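Local coordinates for twitching motility pilus retraction protein (Geobacter sulfurreducens PCA, PDB 5ZFQ) that probably hydrolyses ATP as a hexameric motor that drives retraction of the type IV pilus, at residues A[263-267]-A[278-282]; A[234-238]-A[269-274]. One frame throughout, in Å; residues are numbered along the deposited sequence.

Contact 1: A[263-267]-A[278-282]; sequences INRIV and VRAQL
A chi1 of -61° turns CG2 of Ile-266 opposite the backbone N, and one of 155° does the same for CG1 of Val-278; the two methyls meet 4.0 Å apart, the side chains crossing at about a right angle. They belong to a helix-loop-helix hairpin of the ATPase domain of this type II/IV secretion family member: helix 259-268 and helix 275-285 run roughly antiparallel, 136° between the directions of the short segments, whose axes come within 10.3 Å. The side-chain packing is mainly apolar, and most of the touching residues are buried. Leu-282, one turn beyond Val-278, reaches across so that CD1 lies against two atoms of Ile-266, CG2 at 3.5 Å and CB slightly farther off, while CG2 of Val-267 touches the same CD1 from 4.1 Å. Ile-263 adds a looser contact through its CG2 to Leu-282 CD1, placing this one methyl among three side chains of about one turn of the facing helix. Ile-320 of helix 314-321 packs on both Ile-263 and Leu-282, while Ile-266 also rests on Leu-254 of strand 249-254, tying the hairpin to the central sheet. Toward the partly exposed side, Arg-279 takes part through its aliphatic chain; the bend at chi3 leaves NH1 near Val-267 CG1, which meets the guanidinium obliquely, and NH1 forms a long, weak ion pair with Asp-323. Both methyls of Val-267 lie against Arg-279 CG, CG2 at 3.7 Å and CG1 at 4.1 Å, the side chains crossing obliquely.

Contact 2: A[234-238]-A[269-274]; sequences LETIE and VFPPYQ
Gln-274 NE2 donates to Glu-238 OE2 over 3.1 Å, with an N-H...O angle of 149°; the acceptor uses its anti lone pair and sits out of the amide plane. Both side chains are extended beyond CG and cross at about a right angle. The same OE2 lies near the edge of the Phe-270 ring, 3.8 Å from CE1. Over one ring face, Leu-234 CD2 makes a CH-pi contact almost on the normal, 3.5 Å from the centroid. Ile-237 CG2 meets the ring edge in its plane, 3.8 Å from CE2, and its CD1 touches Val-269 CG2. Leu-234 CD2 also packs on that valine methyl at 3.5 Å, sitting in the corner it makes with the ring face. Replacing the Phe-270 ring by the methyl of an alanine would probably leave Leu-234 CD2 without the face it covers and open a gap beside Ile-237 CG2. Tyr-273 packs on Val-269 of the third subunit and Val-269 on Tyr-273 of the second, so the loop also lies at subunit boundaries. The arrangement is a loop between two helices laid over the first turn of helix 234-245, with aromatic packing flanked by a polar bond, in the ATPase domain of a hexameric motor.

Coming from the N terminus, the first of the four segments met is the start of helix 234-245, whose first turn forms one side of contact 2; the chain then passes through strand 249-254 into helix 259-268 and contact 1's first segment. The loop 269-274 follows and returns to helix 234-245, closing contact 2 across 30 intervening residues. Helix 275-285 then folds back on helix 259-268 and closes contact 1 across only 10. The two closures therefore cross, because the segments alternate along the chain. Their centres lie 9 Å apart. Together they join three helices and the connecting loop, with Val-278 CG2 on Phe-270 CE2 (3.7 Å) and Ile-266 on Ile-237 bridging the two.

Contact 1: A[263-267]-A[278-282]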
# COMPACT_ATOMS: atom_id res chain seq x y z
N ILE A 263 12.19 4.33 27.18
CA ILE A 263 12.74 3.00 26.94
C ILE A 263 11.69 2.08 26.31
O ILE A 263 11.98 1.35 25.36
CB ILE A 263 13.29 2.39 28.25
CG1 ILE A 263 14.60 3.09 28.64
CG2 ILE A 263 13.48 0.87 28.12
CD1 ILE A 263 14.91 3.03 30.12
N ASN A 264 10.45 2.15 26.80
CA ASN A 264 9.36 1.33 26.24
C ASN A 264 9.11 1.66 24.78
O ASN A 264 8.93 0.77 23.95
CB ASN A 264 8.07 1.50 27.04
CG ASN A 264 8.03 0.61 28.29
OD1 ASN A 264 8.49 -0.54 28.26
ND2 ASN A 264 7.49 1.15 29.38
N ARG A 265 9.15 2.96 24.47
CA ARG A 265 8.96 3.44 23.10
C ARG A 265 10.04 2.94 22.14
O ARG A 265 9.75 2.65 20.99
CB ARG A 265 8.92 4.97 23.07
CG ARG A 265 8.63 5.57 21.69
CD ARG A 265 7.30 5.15 21.18
NE ARG A 265 6.33 5.19 22.26
CZ ARG A 265 5.75 6.30 22.72
NH1 ARG A 265 6.03 7.48 22.17
NH2 ARG A 265 4.87 6.22 23.73
N ILE A 266 11.29 2.86 22.61
CA ILE A 266 12.38 2.32 21.79
C ILE A 266 12.08 0.87 21.38
O ILE A 266 12.32 0.47 20.24
CB ILE A 266 13.73 2.36 22.53
CG1 ILE A 266 14.12 3.79 22.89
CG2 ILE A 266 14.82 1.68 21.71
CD1 ILE A 266 14.35 4.65 21.70
N VAL A 267 11.53 0.10 22.31
CA VAL A 267 11.32 -1.33 22.11
C VAL A 267 10.06 -1.60 21.31
O VAL A 267 10.07 -2.36 20.34
CB VAL A 267 11.21 -2.08 23.47
CG1 VAL A 267 10.98 -3.56 23.24
CG2 VAL A 267 12.44 -1.84 24.34
N VAL A 278 16.71 -5.76 21.01
CA VAL A 278 16.80 -4.32 21.17
C VAL A 278 16.96 -3.95 22.63
O VAL A 278 17.75 -3.07 22.98
CB VAL A 278 15.58 -3.62 20.55
CG1 VAL A 278 15.32 -2.26 21.19
CG2 VAL A 278 15.78 -3.50 19.04
N ARG A 279 16.24 -4.66 23.49
CA ARG A 279 16.43 -4.53 24.93
C ARG A 279 17.85 -4.89 25.38
O ARG A 279 18.42 -4.24 26.26
CB ARG A 279 15.42 -5.41 25.66
CG ARG A 279 13.99 -4.88 25.67
CD ARG A 279 13.19 -5.61 26.73
NE ARG A 279 13.23 -7.06 26.51
CZ ARG A 279 12.27 -7.73 25.90
NH1 ARG A 279 11.19 -7.07 25.46
NH2 ARG A 279 12.37 -9.05 25.73
N ALA A 280 18.41 -5.95 24.79
CA ALA A 280 19.78 -6.38 25.10
C ALA A 280 20.76 -5.31 24.66
O ALA A 280 21.69 -4.98 25.38
CB ALA A 280 20.10 -7.71 24.42
N GLN A 281 20.52 -4.75 23.48
CA GLN A 281 21.29 -3.63 22.97
C GLN A 281 21.19 -2.41 23.87
O GLN A 281 22.22 -1.79 24.23
CB GLN A 281 20.81 -3.26 21.57
CG GLN A 281 21.56 -3.94 20.46
CD GLN A 281 20.88 -3.76 19.13
OE1 GLN A 281 19.69 -4.06 18.99
NE2 GLN A 281 21.62 -3.25 18.15
N LEU A 282 19.97 -2.04 24.23
CA LEU A 282 19.76 -0.86 25.05
C LEU A 282 20.47 -1.01 26.38
O LEU A 282 21.05 -0.05 26.89
CB LEU A 282 18.28 -0.62 25.30
CG LEU A 282 17.52 0.27 24.33
CD1 LEU A 282 16.03 0.20 24.68
CD2 LEU A 282 18.04 1.69 24.40

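Contact 2: A[234-238]-A[269-274]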
# COMPACT_ATOMS: atom_id res chain seq x y z
N LEU A 234 12.04 2.98 12.70
CA LEU A 234 12.81 1.81 13.12
C LEU A 234 14.24 1.94 12.60
O LEU A 234 15.21 1.51 13.25
CB LEU A 234 12.18 0.51 12.62
CG LEU A 234 10.84 0.09 13.25
CD1 LEU A 234 10.24 -1.10 12.53
CD2 LEU A 234 11.04 -0.23 14.72
N GLU A 235 14.35 2.56 11.43
CA GLU A 235 15.63 2.72 10.75
C GLU A 235 16.58 3.66 11.50
O GLU A 235 17.77 3.34 11.66
CB GLU A 235 15.39 3.24 9.33
CG GLU A 235 16.66 3.32 8.50
CD GLU A 235 16.40 3.40 7.00
OE1 GLU A 235 15.28 3.01 6.56
OE2 GLU A 235 17.32 3.84 6.27
N THR A 236 16.07 4.80 11.94
CA THR A 236 16.87 5.78 12.68
C THR A 236 17.34 5.21 14.03
O THR A 236 18.50 5.36 14.41
CB THR A 236 16.08 7.10 12.90
OG1 THR A 236 15.76 7.69 11.63
CG2 THR A 236 16.87 8.09 13.74
N ILE A 237 16.44 4.54 14.75
CA ILE A 237 16.79 3.90 16.01
C ILE A 237 17.92 2.87 15.82
O ILE A 237 18.88 2.79 16.63
CB ILE A 237 15.57 3.21 16.64
CG1 ILE A 237 14.52 4.24 17.03
CG2 ILE A 237 15.94 2.42 17.88
CD1 ILE A 237 13.31 3.60 17.65
N GLU A 238 17.82 2.11 14.74
CA GLU A 238 18.78 1.07 14.42
C GLU A 238 20.13 1.66 14.07
O GLU A 238 21.16 1.03 14.29
CB GLU A 238 18.28 0.22 13.26
CG GLU A 238 17.75 -1.14 13.66
CD GLU A 238 17.04 -1.81 12.51
OE1 GLU A 238 17.01 -1.20 11.42
OE2 GLU A 238 16.50 -2.93 12.69
N VAL A 269 8.19 -0.28 19.13
CA VAL A 269 7.96 0.02 17.72
C VAL A 269 8.47 -1.09 16.82
O VAL A 269 8.11 -1.16 15.64
CB VAL A 269 8.64 1.35 17.29
CG1 VAL A 269 7.91 2.56 17.90
CG2 VAL A 269 10.11 1.34 17.69
N PHE A 270 9.32 -1.94 17.39
CA PHE A 270 9.91 -3.10 16.73
C PHE A 270 9.01 -4.33 16.77
O PHE A 270 8.23 -4.51 17.71
CB PHE A 270 11.24 -3.48 17.39
CG PHE A 270 12.37 -2.58 17.03
CD1 PHE A 270 13.08 -2.78 15.84
CD2 PHE A 270 12.75 -1.55 17.88
CE1 PHE A 270 14.15 -1.95 15.50
CE2 PHE A 270 13.81 -0.72 17.55
CZ PHE A 270 14.51 -0.92 16.36
N PRO A 271 9.14 -5.19 15.74
CA PRO A 271 8.49 -6.51 15.72
C PRO A 271 8.81 -7.31 16.98
O PRO A 271 9.96 -7.32 17.42
CB PRO A 271 9.10 -7.16 14.48
CG PRO A 271 9.36 -6.00 13.55
CD PRO A 271 9.83 -4.89 14.47
N PRO A 272 7.79 -7.96 17.56
CA PRO A 272 7.93 -8.80 18.76
C PRO A 272 9.19 -9.67 18.79
O PRO A 272 9.78 -9.83 19.85
CB PRO A 272 6.67 -9.66 18.73
CG PRO A 272 5.64 -8.75 18.14
CD PRO A 272 6.38 -7.87 17.13
N TYR A 273 9.60 -10.21 17.64
CA TYR A 273 10.76 -11.11 17.61
C TYR A 273 12.09 -10.36 17.86
O TYR A 273 13.08 -10.94 18.32
CB TYR A 273 10.82 -11.87 16.27
CG TYR A 273 10.94 -11.03 14.99
CD1 TYR A 273 12.12 -10.34 14.69
CD2 TYR A 273 9.88 -10.94 14.08
CE1 TYR A 273 12.24 -9.58 13.53
CE2 TYR A 273 9.98 -10.19 12.91
CZ TYR A 273 11.17 -9.51 12.63
OH TYR A 273 11.30 -8.75 11.47
N GLN A 274 12.10 -9.06 17.56
CA GLN A 274 13.31 -8.27 17.65
C GLN A 274 13.45 -7.57 19.01
O GLN A 274 14.52 -7.10 19.39
CB GLN A 274 13.33 -7.24 16.52
CG GLN A 274 14.65 -6.51 16.37
CD GLN A 274 14.81 -5.88 15.00
OE1 GLN A 274 13.92 -5.98 14.14
NE2 GLN A 274 15.96 -5.22 14.77